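Local coordinates for protein Exo-poly-alpha-D-galacturonosidase (Thermotoga maritima, PDB 3JUR) that probably hydrolyses the glycosidic bonds of polygalacturonic acid as an exo-acting, heat-tolerant beta-helical glycosidase of family 28, at residues D[29-34]-D[67-72]; D[48-53]-D[60-65]; D[103-108]-D[158-163]; D[241-244]-D[250-253]; D[261-266]-D[283-288]. All coordinates share one frame; numbering follows the deposited sequence.

Contact 1: D[29-34]-D[67-72]; sequences NLLDFG and GVFLTG
The shortest polar bond here, 2.7 Å from Thr-71 OG1 to Gly-72 O, lies just along the strand from Phe-69, the residue that meets Leu-30 and Leu-31; its donor is tilted 31° from the carbonyl plane. Across the contact everything is apolar. The CD2 methyl of Leu-30 lies 3.8 Å from Phe-69 CD1, at an oblique angle to the ring, and the two side chains slide past each other in opposite directions. Leu-31 crosses the phenyl group at about a right angle instead and brings its CD2 up to the ring edge in plane, 3.9 Å from Phe-69 CE1. The carbon CE1 is thus shared by both leucines. Leu-30 reaches it because its CG is turned opposite the backbone N (chi1 -169°). This corner lies at the N-terminal end of the parallel beta-helix, where the chain leaves strand 27-29 and makes a short 3-10 turn before helix 44-57. An Asx turn starts it: Leu-31 N gives a nearly straight bond (168°) to a lone pair of Asn-29 OD1 at 3.1 Å, while Asp-32 N binds Asn-29 O at 3.0 Å. Leu-30 also packs on Phe-47 of the helix and Leu-62, and Phe-69 on Val-64 and Cys-43; Leu-31, on the exposed side, leans on Pro-65. In place of Phe-69, an alanine is likely to open a gap facing both CD2 methyls and leave the exposed Leu-31 without its ring-edge partner.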
# COMPACT_ATOMS: atom_id res chain seq x y z
N ASN D 29 19.91 -24.10 55.36
CA ASN D 29 20.65 -24.58 54.20
C ASN D 29 20.47 -26.09 54.03
O ASN D 29 20.58 -26.85 54.99
CB ASN D 29 22.13 -24.23 54.35
CG ASN D 29 22.91 -24.34 53.05
OD1 ASN D 29 22.92 -25.39 52.40
ND2 ASN D 29 23.57 -23.25 52.67
N LEU D 30 20.22 -26.51 52.78
CA LEU D 30 19.96 -27.92 52.46
C LEU D 30 21.11 -28.87 52.84
O LEU D 30 20.86 -30.04 53.14
CB LEU D 30 19.62 -28.08 50.97
CG LEU D 30 19.08 -29.45 50.56
CD1 LEU D 30 17.68 -29.68 51.11
CD2 LEU D 30 19.10 -29.64 49.06
N LEU D 31 22.34 -28.36 52.82
CA LEU D 31 23.52 -29.15 53.17
C LEU D 31 23.60 -29.50 54.65
O LEU D 31 24.44 -30.31 55.06
CB LEU D 31 24.81 -28.45 52.72
CG LEU D 31 25.06 -28.27 51.22
CD1 LEU D 31 26.31 -27.44 51.01
CD2 LEU D 31 25.19 -29.61 50.50
N ASP D 32 22.73 -28.89 55.45
CA ASP D 32 22.65 -29.20 56.88
C ASP D 32 21.68 -30.36 57.15
O ASP D 32 21.39 -30.69 58.31
CB ASP D 32 22.25 -27.96 57.68
CG ASP D 32 23.25 -26.82 57.55
OD1 ASP D 32 24.47 -27.06 57.71
OD2 ASP D 32 22.82 -25.68 57.28
N PHE D 33 21.19 -30.99 56.08
CA PHE D 33 20.24 -32.09 56.19
C PHE D 33 20.64 -33.33 55.39
O PHE D 33 19.78 -34.10 54.94
CB PHE D 33 18.83 -31.62 55.81
CG PHE D 33 18.31 -30.51 56.68
CD1 PHE D 33 17.63 -30.80 57.86
CD2 PHE D 33 18.49 -29.18 56.32
CE1 PHE D 33 17.14 -29.78 58.67
CE2 PHE D 33 18.01 -28.16 57.12
CZ PHE D 33 17.33 -28.46 58.30
N GLY D 34 21.94 -33.54 55.24
CA GLY D 34 22.47 -34.75 54.62
C GLY D 34 22.57 -34.75 53.11
O GLY D 34 23.03 -35.73 52.52
N GLY D 67 25.73 -26.82 43.02
CA GLY D 67 25.81 -28.27 42.91
C GLY D 67 24.61 -28.83 42.17
O GLY D 67 23.70 -28.07 41.80
N VAL D 68 24.61 -30.14 41.93
CA VAL D 68 23.45 -30.83 41.37
C VAL D 68 22.84 -31.73 42.44
O VAL D 68 23.51 -32.61 42.98
CB VAL D 68 23.78 -31.62 40.07
CG1 VAL D 68 22.51 -32.25 39.49
CG2 VAL D 68 24.45 -30.73 39.03
N PHE D 69 21.56 -31.50 42.74
CA PHE D 69 20.88 -32.20 43.82
C PHE D 69 19.78 -33.14 43.30
O PHE D 69 18.76 -32.68 42.77
CB PHE D 69 20.30 -31.19 44.82
CG PHE D 69 21.34 -30.43 45.58
CD1 PHE D 69 21.82 -30.90 46.80
CD2 PHE D 69 21.87 -29.24 45.07
CE1 PHE D 69 22.79 -30.20 47.51
CE2 PHE D 69 22.85 -28.54 45.77
CZ PHE D 69 23.30 -29.01 46.99
N LEU D 70 20.02 -34.45 43.43
CA LEU D 70 19.07 -35.47 42.99
C LEU D 70 17.99 -35.67 44.04
O LEU D 70 18.29 -35.80 45.22
CB LEU D 70 19.77 -36.81 42.74
CG LEU D 70 20.78 -36.95 41.59
CD1 LEU D 70 21.12 -38.42 41.36
CD2 LEU D 70 20.26 -36.33 40.30
N THR D 71 16.74 -35.70 43.59
CA THR D 71 15.60 -35.85 44.49
C THR D 71 14.35 -36.35 43.75
O THR D 71 14.22 -36.16 42.54
CB THR D 71 15.26 -34.50 45.22
OG1 THR D 71 14.05 -34.65 45.97
CG2 THR D 71 15.08 -33.36 44.23
N GLY D 72 13.45 -36.98 44.50
CA GLY D 72 12.10 -37.23 44.03
C GLY D 72 11.31 -35.94 44.17
O GLY D 72 11.90 -34.88 44.38

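Contact 2: D[48-53]-D[60-65]; sequences KRAIEE and GRLIVP
Apolar contacts alone join Ala-50 and Ile-51 to Leu-62, which sends one methyl to each. The Leu-62 CD1 branch approaches the Ala-50 CB methyl to 3.6 Å. Its other branch, CD2, lies 3.9 Å from Ile-51 CG1 and also comes within 4.1 Å of Ala-50 CB, leaving the small alanine facing the fork of the leucine. Leu-62 and Ile-51 cross at about a right angle, and the isoleucine offers the flank of its longer branch, not its end. The leucine fork is carried across to the helix because CG is turned opposite its own backbone N (chi1 169°). Phe-47 and Leu-54 of the same helix, together with Leu-30 and Leu-82, pack around Leu-62 as well.

Backbone hydrogen bonds hold each element in shape. Within 48-53 the helix is regular, with Glu-53 N bonded to Arg-49 O at 2.9 Å. Strand 60-64 runs parallel to strands 27-29 and 80-84 and exchanges backbone bonds with both; helix 44-57 connects strand 27-29 to its parallel neighbour 60-64 and lies over the N-terminal end of the beta-helix. Such a helical cap is familiar in beta-helical proteins.

Charged groups stay at the margins: Arg-61 forms a salt bridge with Glu-27, and Glu-52 one with Lys-77. With methyl and methylene groups alone meeting across the buried interface, cohesion here probably rests on close fit and on the exclusion of water, with no polar bond between the two segments to set the side-chain orientation.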
# COMPACT_ATOMS: atom_id res chain seq x y z
N LYS D 48 12.68 -32.87 52.47
CA LYS D 48 11.52 -33.09 53.33
C LYS D 48 11.78 -32.62 54.76
O LYS D 48 10.93 -31.97 55.37
CB LYS D 48 11.10 -34.56 53.30
CG LYS D 48 9.62 -34.81 53.57
CD LYS D 48 9.40 -36.03 54.45
CE LYS D 48 9.35 -35.63 55.93
NZ LYS D 48 9.51 -36.78 56.90
N ARG D 49 12.96 -32.94 55.29
CA ARG D 49 13.32 -32.56 56.66
C ARG D 49 13.57 -31.06 56.78
O ARG D 49 13.22 -30.44 57.78
CB ARG D 49 14.53 -33.35 57.13
CG ARG D 49 14.38 -33.94 58.52
CD ARG D 49 15.73 -34.43 59.06
NE ARG D 49 16.53 -35.07 58.02
CZ ARG D 49 17.86 -35.15 58.03
NH1 ARG D 49 18.57 -34.63 59.02
NH2 ARG D 49 18.48 -35.75 57.02
N ALA D 50 14.18 -30.47 55.74
CA ALA D 50 14.44 -29.03 55.71
C ALA D 50 13.15 -28.21 55.68
O ALA D 50 13.05 -27.20 56.38
CB ALA D 50 15.33 -28.67 54.54
N ILE D 51 12.18 -28.65 54.88
CA ILE D 51 10.88 -27.98 54.77
C ILE D 51 10.10 -28.07 56.09
O ILE D 51 9.50 -27.08 56.53
CB ILE D 51 10.05 -28.52 53.57
CG1 ILE D 51 10.66 -28.04 52.24
CG2 ILE D 51 8.58 -28.10 53.66
CD1 ILE D 51 10.10 -28.70 50.99
N GLU D 52 10.14 -29.25 56.71
CA GLU D 52 9.47 -29.46 58.00
C GLU D 52 10.13 -28.67 59.13
O GLU D 52 9.44 -28.11 59.98
CB GLU D 52 9.38 -30.97 58.32
CG GLU D 52 8.95 -31.33 59.76
CD GLU D 52 7.62 -30.69 60.20
OE1 GLU D 52 6.74 -30.44 59.34
OE2 GLU D 52 7.47 -30.45 61.41
N GLU D 53 11.47 -28.61 59.15
CA GLU D 53 12.18 -27.80 60.13
C GLU D 53 11.77 -26.33 60.01
O GLU D 53 11.53 -25.67 61.02
CB GLU D 53 13.69 -27.96 60.01
CG GLU D 53 14.52 -27.28 61.11
CD GLU D 53 14.44 -28.01 62.45
OE1 GLU D 53 13.39 -27.94 63.12
OE2 GLU D 53 15.45 -28.64 62.83
N GLY D 60 9.89 -19.84 56.17
CA GLY D 60 11.17 -19.21 55.86
C GLY D 60 11.74 -19.67 54.53
O GLY D 60 11.01 -20.22 53.70
N ARG D 61 13.04 -19.45 54.35
CA ARG D 61 13.74 -19.75 53.10
C ARG D 61 14.58 -21.02 53.20
O ARG D 61 15.33 -21.21 54.16
CB ARG D 61 14.63 -18.56 52.67
CG ARG D 61 13.91 -17.19 52.60
CD ARG D 61 14.81 -16.04 52.11
NE ARG D 61 15.96 -15.79 52.99
CZ ARG D 61 15.97 -14.94 54.02
NH1 ARG D 61 14.89 -14.23 54.34
NH2 ARG D 61 17.07 -14.80 54.74
N LEU D 62 14.44 -21.89 52.21
CA LEU D 62 15.29 -23.07 52.07
C LEU D 62 16.32 -22.79 50.98
O LEU D 62 15.98 -22.64 49.81
CB LEU D 62 14.46 -24.33 51.74
CG LEU D 62 15.14 -25.64 51.30
CD1 LEU D 62 16.27 -26.06 52.24
CD2 LEU D 62 14.13 -26.77 51.15
N ILE D 63 17.59 -22.72 51.38
CA ILE D 63 18.66 -22.41 50.44
C ILE D 63 19.24 -23.69 49.83
O ILE D 63 19.74 -24.56 50.54
CB ILE D 63 19.77 -21.53 51.09
CG1 ILE D 63 19.21 -20.15 51.44
CG2 ILE D 63 20.99 -21.40 50.17
CD1 ILE D 63 20.00 -19.40 52.50
N VAL D 64 19.14 -23.79 48.50
CA VAL D 64 19.76 -24.85 47.73
C VAL D 64 20.99 -24.24 47.03
O VAL D 64 20.84 -23.52 46.04
CB VAL D 64 18.80 -25.44 46.66
CG1 VAL D 64 19.45 -26.59 45.91
CG2 VAL D 64 17.48 -25.87 47.29
N PRO D 65 22.20 -24.52 47.55
CA PRO D 65 23.41 -23.89 47.03
C PRO D 65 23.91 -24.52 45.72
O PRO D 65 23.23 -25.38 45.14
CB PRO D 65 24.43 -24.11 48.15
CG PRO D 65 23.98 -25.36 48.83
CD PRO D 65 22.49 -25.47 48.64

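Contact 3: D[103-108]-D[158-163]; sequences TRFEGI and PNQQED
Phe-105 brings the far end of its ring, CZ, to 3.7 Å from Gln-160 OE1, with the oxygen at the ring edge near its plane. The two side chains cross at about a right angle, and the amide plane stands 74° from the phenyl plane. The amide oxygen therefore faces the slightly positive C-H rim, consistent with a weak electrostatic attraction. Its stronger partner is Arg-189 NH2, which donates a hydrogen bond to OE1 and probably polarises the amide. Gln-160 NE2 gives a hydrogen bond to a water at 3.0 Å, and that water donates to Glu-106 OE2 at 2.6 Å. The direct gap from Glu-106 OE1 to Gln-160 NE2 is 4.4 Å, so the bridge is made by the water. Phe-105 and Glu-106 sit on a beta hairpin of strands 103-105 and 108-112, closed by a type I' turn with Phe-105 N bonded to Ile-108 O at 2.9 Å; Glu-106 and Gly-107 both take the positive phi of that turn. Gln-160 stands at the approach to helix 161-173, where Asn-159 OD1 caps Gln-161 N at 3.1 Å, in the carbonyl plane on a lone pair. Chi1 of 60° places Gln-160 CG between its backbone N and carbonyl carbon, and the chain then extends to the ring. Val-164 of the same helix and Met-213 also pack on Phe-105, while Arg-269 NE donates to Glu-106 O.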
# COMPACT_ATOMS: atom_id res chain seq x y z
N THR D 103 -4.57 -33.80 41.72
CA THR D 103 -3.93 -33.10 40.61
C THR D 103 -4.89 -33.00 39.42
O THR D 103 -6.11 -33.16 39.57
CB THR D 103 -2.54 -33.75 40.25
OG1 THR D 103 -1.81 -32.89 39.35
CG2 THR D 103 -2.69 -35.14 39.63
N ARG D 104 -4.35 -32.72 38.24
CA ARG D 104 -5.18 -32.50 37.07
C ARG D 104 -4.44 -32.98 35.83
O ARG D 104 -3.22 -32.83 35.73
CB ARG D 104 -5.52 -31.01 36.98
CG ARG D 104 -6.95 -30.74 36.53
CD ARG D 104 -7.26 -29.26 36.44
NE ARG D 104 -8.10 -28.82 37.55
CZ ARG D 104 -9.01 -27.86 37.47
NH1 ARG D 104 -9.24 -27.23 36.32
NH2 ARG D 104 -9.71 -27.53 38.55
N PHE D 105 -5.17 -33.58 34.89
CA PHE D 105 -4.58 -33.93 33.60
C PHE D 105 -5.44 -33.41 32.45
O PHE D 105 -6.59 -33.80 32.30
CB PHE D 105 -4.37 -35.45 33.46
CG PHE D 105 -3.53 -35.85 32.27
CD1 PHE D 105 -2.16 -36.03 32.40
CD2 PHE D 105 -4.11 -36.04 31.01
CE1 PHE D 105 -1.38 -36.40 31.31
CE2 PHE D 105 -3.34 -36.40 29.91
CZ PHE D 105 -1.97 -36.58 30.06
N GLU D 106 -4.85 -32.52 31.66
CA GLU D 106 -5.53 -31.86 30.53
C GLU D 106 -6.97 -31.43 30.86
O GLU D 106 -7.92 -31.75 30.13
CB GLU D 106 -5.44 -32.70 29.25
CG GLU D 106 -3.99 -32.82 28.73
CD GLU D 106 -3.87 -33.59 27.42
OE1 GLU D 106 -4.60 -34.58 27.22
OE2 GLU D 106 -3.01 -33.21 26.60
N GLY D 107 -7.10 -30.72 31.98
CA GLY D 107 -8.36 -30.10 32.38
C GLY D 107 -9.33 -30.94 33.20
O GLY D 107 -10.42 -30.48 33.53
N ILE D 108 -8.95 -32.17 33.54
CA ILE D 108 -9.80 -33.03 34.37
C ILE D 108 -9.07 -33.45 35.66
O ILE D 108 -7.94 -33.94 35.60
CB ILE D 108 -10.34 -34.28 33.60
CG1 ILE D 108 -11.18 -33.86 32.38
CG2 ILE D 108 -11.18 -35.19 34.53
CD1 ILE D 108 -11.39 -34.96 31.36
N PRO D 158 3.06 -49.35 26.01
CA PRO D 158 1.94 -48.54 26.49
C PRO D 158 2.06 -47.04 26.26
O PRO D 158 3.16 -46.51 26.05
CB PRO D 158 1.94 -48.82 28.00
CG PRO D 158 3.28 -49.44 28.29
CD PRO D 158 3.62 -50.20 27.07
N ASN D 159 0.91 -46.36 26.29
CA ASN D 159 0.84 -44.91 26.25
C ASN D 159 -0.42 -44.40 26.97
O ASN D 159 -1.21 -45.20 27.48
CB ASN D 159 0.92 -44.39 24.81
CG ASN D 159 -0.16 -44.95 23.91
OD1 ASN D 159 -1.34 -44.69 24.11
ND2 ASN D 159 0.25 -45.70 22.90
N GLN D 160 -0.58 -43.07 26.99
CA GLN D 160 -1.64 -42.40 27.75
C GLN D 160 -3.06 -42.57 27.19
O GLN D 160 -4.03 -42.36 27.92
CB GLN D 160 -1.32 -40.90 27.87
CG GLN D 160 -1.20 -40.17 26.53
CD GLN D 160 -1.01 -38.68 26.69
OE1 GLN D 160 -0.09 -38.22 27.37
NE2 GLN D 160 -1.89 -37.90 26.05
N GLN D 161 -3.17 -42.94 25.91
CA GLN D 161 -4.46 -42.91 25.19
C GLN D 161 -5.66 -43.60 25.86
O GLN D 161 -6.75 -43.04 25.89
CB GLN D 161 -4.28 -43.40 23.74
CG GLN D 161 -3.61 -42.36 22.84
CD GLN D 161 -3.09 -42.95 21.54
OE1 GLN D 161 -3.79 -43.71 20.86
NE2 GLN D 161 -1.86 -42.59 21.18
N GLU D 162 -5.46 -44.81 26.39
CA GLU D 162 -6.54 -45.51 27.08
C GLU D 162 -6.95 -44.82 28.39
O GLU D 162 -8.13 -44.71 28.69
CB GLU D 162 -6.20 -46.99 27.32
CG GLU D 162 -6.19 -47.83 26.05
CD GLU D 162 -7.49 -47.71 25.26
OE1 GLU D 162 -8.45 -48.43 25.60
OE2 GLU D 162 -7.53 -46.90 24.31
N ASP D 163 -5.96 -44.36 29.14
CA ASP D 163 -6.20 -43.66 30.40
C ASP D 163 -6.90 -42.31 30.20
O ASP D 163 -7.77 -41.94 30.99
CB ASP D 163 -4.90 -43.50 31.19
CG ASP D 163 -4.42 -44.82 31.76
OD1 ASP D 163 -3.23 -45.16 31.58
OD2 ASP D 163 -5.23 -45.53 32.39
O HOH W 1 -1.39 -35.02 25.60

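Contact 4: D[241-244]-D[250-253]; sequences IDPE and LIEK
Two extended lengths of chain face each other with 8.8 Å between the CA atoms of Ile-241 and Ile-251, the closest CA pair between them. They belong to opposing walls of the parallel beta-helix, and the side chains that meet fill its interior. Ile-241 and Ile-251 reach toward each other tip to tip, with branches exchanged: Ile-241 CD1 meets Ile-251 CG2 at 3.7 Å, and Ile-241 CG2 meets Ile-251 CD1 at 3.9 Å. With CG1 opposite the carbonyl carbon in both (chi1 -56° and -58°), the long branch of each lies beside the short branch of the other. Pro-243 lies on the same side of its chain and adds its ring at the Ile-251 end methyl. The alternation of the chain turns Asp-242 away from this core, where it packs beside Trp-214, Lys-266 and Val-264.

The packing extends both ways: Ile-241 rests on Ile-226 of the preceding strand 224-233, and Ile-251 on Val-263 and Val-285, which come later in the chain. The backbone of Ile-241 is bonded to Ser-262 and Val-264, the chain that follows in the stack. The methyl Ile-251 CD1 is the shared atom, lying 4.2 Å from Pro-243 CG while still touching Ile-241 CG2.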
# COMPACT_ATOMS: atom_id res chain seq x y z
N ILE D 241 3.63 -21.97 30.70
CA ILE D 241 2.80 -21.61 31.84
C ILE D 241 1.32 -21.79 31.49
O ILE D 241 0.83 -21.21 30.51
CB ILE D 241 3.07 -20.16 32.32
CG1 ILE D 241 4.56 -19.95 32.65
CG2 ILE D 241 2.20 -19.84 33.54
CD1 ILE D 241 4.95 -18.51 32.89
N ASP D 242 0.64 -22.59 32.32
CA ASP D 242 -0.79 -22.90 32.18
C ASP D 242 -1.63 -22.41 33.35
O ASP D 242 -1.94 -23.20 34.25
CB ASP D 242 -0.99 -24.41 32.07
CG ASP D 242 -0.22 -25.03 30.95
OD1 ASP D 242 -0.87 -25.40 29.95
OD2 ASP D 242 1.02 -25.15 31.06
N PRO D 243 -2.02 -21.12 33.37
CA PRO D 243 -2.92 -20.68 34.43
C PRO D 243 -4.31 -21.32 34.25
O PRO D 243 -5.00 -21.03 33.25
CB PRO D 243 -3.02 -19.15 34.20
CG PRO D 243 -1.86 -18.82 33.32
CD PRO D 243 -1.64 -20.02 32.47
N GLU D 244 -4.69 -22.17 35.19
CA GLU D 244 -5.95 -22.91 35.10
C GLU D 244 -6.91 -22.58 36.24
O GLU D 244 -6.64 -22.91 37.40
CB GLU D 244 -5.69 -24.42 34.99
CG GLU D 244 -6.96 -25.22 34.71
CD GLU D 244 -6.71 -26.56 34.04
OE1 GLU D 244 -7.67 -27.07 33.42
OE2 GLU D 244 -5.58 -27.12 34.13
N LEU D 250 0.09 -12.30 37.32
CA LEU D 250 1.03 -11.55 36.50
C LEU D 250 2.13 -12.46 36.00
O LEU D 250 2.72 -13.22 36.77
CB LEU D 250 1.62 -10.38 37.30
CG LEU D 250 2.80 -9.60 36.69
CD1 LEU D 250 2.39 -8.89 35.38
CD2 LEU D 250 3.36 -8.62 37.71
N ILE D 251 2.38 -12.41 34.70
CA ILE D 251 3.49 -13.12 34.07
C ILE D 251 4.26 -12.05 33.31
O ILE D 251 3.74 -11.47 32.35
CB ILE D 251 3.02 -14.21 33.07
CG1 ILE D 251 2.12 -15.24 33.76
CG2 ILE D 251 4.22 -14.88 32.40
CD1 ILE D 251 1.29 -16.12 32.80
N GLU D 252 5.49 -11.79 33.74
CA GLU D 252 6.27 -10.69 33.17
C GLU D 252 7.76 -11.01 33.09
O GLU D 252 8.28 -11.78 33.91
CB GLU D 252 6.02 -9.38 33.94
CG GLU D 252 6.58 -9.33 35.37
CD GLU D 252 6.49 -7.94 35.99
OE1 GLU D 252 5.90 -7.02 35.36
OE2 GLU D 252 7.03 -7.75 37.11
N LYS D 253 8.43 -10.43 32.10
CA LYS D 253 9.89 -10.51 31.96
C LYS D 253 10.43 -11.94 31.84
O LYS D 253 11.60 -12.18 32.16
CB LYS D 253 10.57 -9.74 33.10
CG LYS D 253 10.62 -8.23 32.91
CD LYS D 253 11.90 -7.82 32.17
CE LYS D 253 11.65 -6.66 31.20
NZ LYS D 253 11.61 -5.34 31.89

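Contact 5: D[261-266]-D[283-288]; sequences DSVVIK and ILVRDN
No ring takes part in the meeting of Val-263 with Val-285 or of Ile-265 with Ile-283; the flat groups stand beside it. The guanidinium of Arg-286, on the outside of strand 280-291, has Asp-287 OD2 well off its plane at 4.0 Å from NE, a long ion pair of charges only, while Glu-252 and Glu-11 make salt bridges to NE and NH1. The amide of Asn-288 is held at both ends: its OD1 accepts from Cys-254 N and its ND2 donates to Ile-251 O.

Across the contact itself everything is aliphatic. Val-263 and Val-285 approach tip to tip, with Val-263 CG1 4.1 Å from Val-285 CG2. The touching methyls sit differently on their chains: CG1 of Val-263 lies opposite its backbone N (chi1 176°), whereas CG2 of Val-285 lies beside its own. Two residues further, Ile-265 CD1 comes to 4.3 Å from Ile-283 CG2. Pairing Val-263 with Val-285 and Ile-265 with Ile-283 shows that the facing walls of the coil run in opposite senses, as expected when the chain doubles back across a beta-helix interior. These distances describe loose van der Waals contact.

Strand 263-265 stacks on strand 299-301, where Val-300 and Ile-301 continue the wall, and Ile-265 also touches Val-309 and Val-312 of strand 309-320. Strand 280-291 pairs with strand 249-252 before it and 309-320 after it, and helix 6-16 covers its outer face, packing Glu-11, Ile-14 and Leu-15 on Leu-284.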
# COMPACT_ATOMS: atom_id res chain seq x y z
N ASP D 261 2.12 -24.93 23.48
CA ASP D 261 1.73 -23.55 23.76
C ASP D 261 2.62 -22.92 24.84
O ASP D 261 2.95 -23.57 25.83
CB ASP D 261 0.26 -23.51 24.18
CG ASP D 261 -0.67 -24.03 23.09
OD1 ASP D 261 -0.47 -23.68 21.91
OD2 ASP D 261 -1.61 -24.79 23.41
N SER D 262 3.00 -21.65 24.65
CA SER D 262 3.93 -21.01 25.60
C SER D 262 3.22 -20.52 26.87
O SER D 262 3.53 -20.98 27.97
CB SER D 262 4.70 -19.87 24.92
OG SER D 262 5.60 -20.38 23.95
N VAL D 263 2.29 -19.59 26.71
CA VAL D 263 1.44 -19.16 27.82
C VAL D 263 0.00 -19.51 27.43
O VAL D 263 -0.52 -18.99 26.44
CB VAL D 263 1.59 -17.65 28.10
CG1 VAL D 263 0.62 -17.20 29.21
CG2 VAL D 263 3.02 -17.32 28.48
N VAL D 264 -0.61 -20.40 28.21
CA VAL D 264 -1.91 -20.99 27.87
C VAL D 264 -2.89 -20.84 29.01
O VAL D 264 -2.73 -21.47 30.04
CB VAL D 264 -1.83 -22.52 27.65
CG1 VAL D 264 -2.71 -22.92 26.50
CG2 VAL D 264 -0.40 -23.00 27.49
N ILE D 265 -3.95 -20.07 28.80
CA ILE D 265 -4.92 -19.86 29.85
C ILE D 265 -6.08 -20.85 29.72
O ILE D 265 -6.66 -21.00 28.63
CB ILE D 265 -5.39 -18.41 29.89
CG1 ILE D 265 -4.17 -17.50 30.07
CG2 ILE D 265 -6.37 -18.20 31.04
CD1 ILE D 265 -4.35 -16.15 29.51
N LYS D 266 -6.38 -21.53 30.83
CA LYS D 266 -7.32 -22.65 30.87
C LYS D 266 -8.26 -22.55 32.07
O LYS D 266 -8.09 -21.66 32.92
CB LYS D 266 -6.57 -23.99 30.88
CG LYS D 266 -5.59 -24.18 29.72
CD LYS D 266 -4.86 -25.51 29.84
CE LYS D 266 -3.83 -25.69 28.73
NZ LYS D 266 -4.43 -25.99 27.41
N ILE D 283 -5.77 -11.89 34.23
CA ILE D 283 -4.42 -12.38 33.97
C ILE D 283 -3.70 -11.35 33.11
O ILE D 283 -4.19 -10.97 32.04
CB ILE D 283 -4.41 -13.75 33.21
CG1 ILE D 283 -5.48 -14.74 33.73
CG2 ILE D 283 -3.00 -14.37 33.22
CD1 ILE D 283 -5.29 -15.22 35.15
N LEU D 284 -2.54 -10.91 33.60
CA LEU D 284 -1.72 -9.94 32.90
C LEU D 284 -0.43 -10.61 32.44
O LEU D 284 0.30 -11.18 33.25
CB LEU D 284 -1.43 -8.73 33.81
CG LEU D 284 -0.57 -7.59 33.26
CD1 LEU D 284 -1.22 -6.93 32.02
CD2 LEU D 284 -0.33 -6.56 34.34
N VAL D 285 -0.19 -10.57 31.13
CA VAL D 285 1.00 -11.16 30.52
C VAL D 285 1.75 -10.03 29.80
O VAL D 285 1.27 -9.53 28.77
CB VAL D 285 0.61 -12.27 29.52
CG1 VAL D 285 1.85 -12.95 28.90
CG2 VAL D 285 -0.28 -13.31 30.21
N ARG D 286 2.89 -9.60 30.33
CA ARG D 286 3.58 -8.44 29.76
C ARG D 286 5.10 -8.54 29.76
O ARG D 286 5.69 -9.22 30.62
CB ARG D 286 3.14 -7.15 30.48
CG ARG D 286 3.58 -7.09 31.93
CD ARG D 286 3.09 -5.83 32.63
NE ARG D 286 3.76 -5.63 33.90
CZ ARG D 286 3.49 -4.64 34.74
NH1 ARG D 286 2.53 -3.77 34.46
NH2 ARG D 286 4.17 -4.53 35.88
N ASP D 287 5.73 -7.86 28.80
CA ASP D 287 7.19 -7.75 28.71
C ASP D 287 7.93 -9.10 28.64
O ASP D 287 9.05 -9.23 29.15
CB ASP D 287 7.76 -6.92 29.89
CG ASP D 287 7.05 -5.58 30.07
OD1 ASP D 287 6.85 -4.86 29.06
OD2 ASP D 287 6.70 -5.26 31.22
N ASN D 288 7.30 -10.10 28.03
CA ASN D 288 7.90 -11.42 27.88
C ASN D 288 8.53 -11.62 26.52
O ASN D 288 8.22 -10.89 25.56
CB ASN D 288 6.86 -12.52 28.11
CG ASN D 288 6.24 -12.46 29.47
OD1 ASN D 288 6.88 -12.76 30.48
ND2 ASN D 288 4.98 -12.06 29.52

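Contacts 1 and 2 adjoin at the N-terminal end of the beta-helix, centres 9 Å apart; Leu-30 N probably bonds to Ile-63 O at 3.0 Å, and Phe-33 packs on Ala-50. Contacts 4 and 5, centres 5 Å apart, fill successive coils near the middle of the chain, joined by Ile-251 N to Leu-284 O and Pro-243 O to Lys-266 N, both probable hydrogen bonds of 2.8 Å. Contact 3, formed by a hairpin and the start of helix 161-173, is apart from the coil interior, its centre 23 Å from those of contacts 4 and 5; Arg-104 reaches Glu-244 in a long, weak ion pair. Asp-261 belongs to a Gly-Asp-Asp sequence characteristic of family 28, so contact 5 probably borders the active-site region.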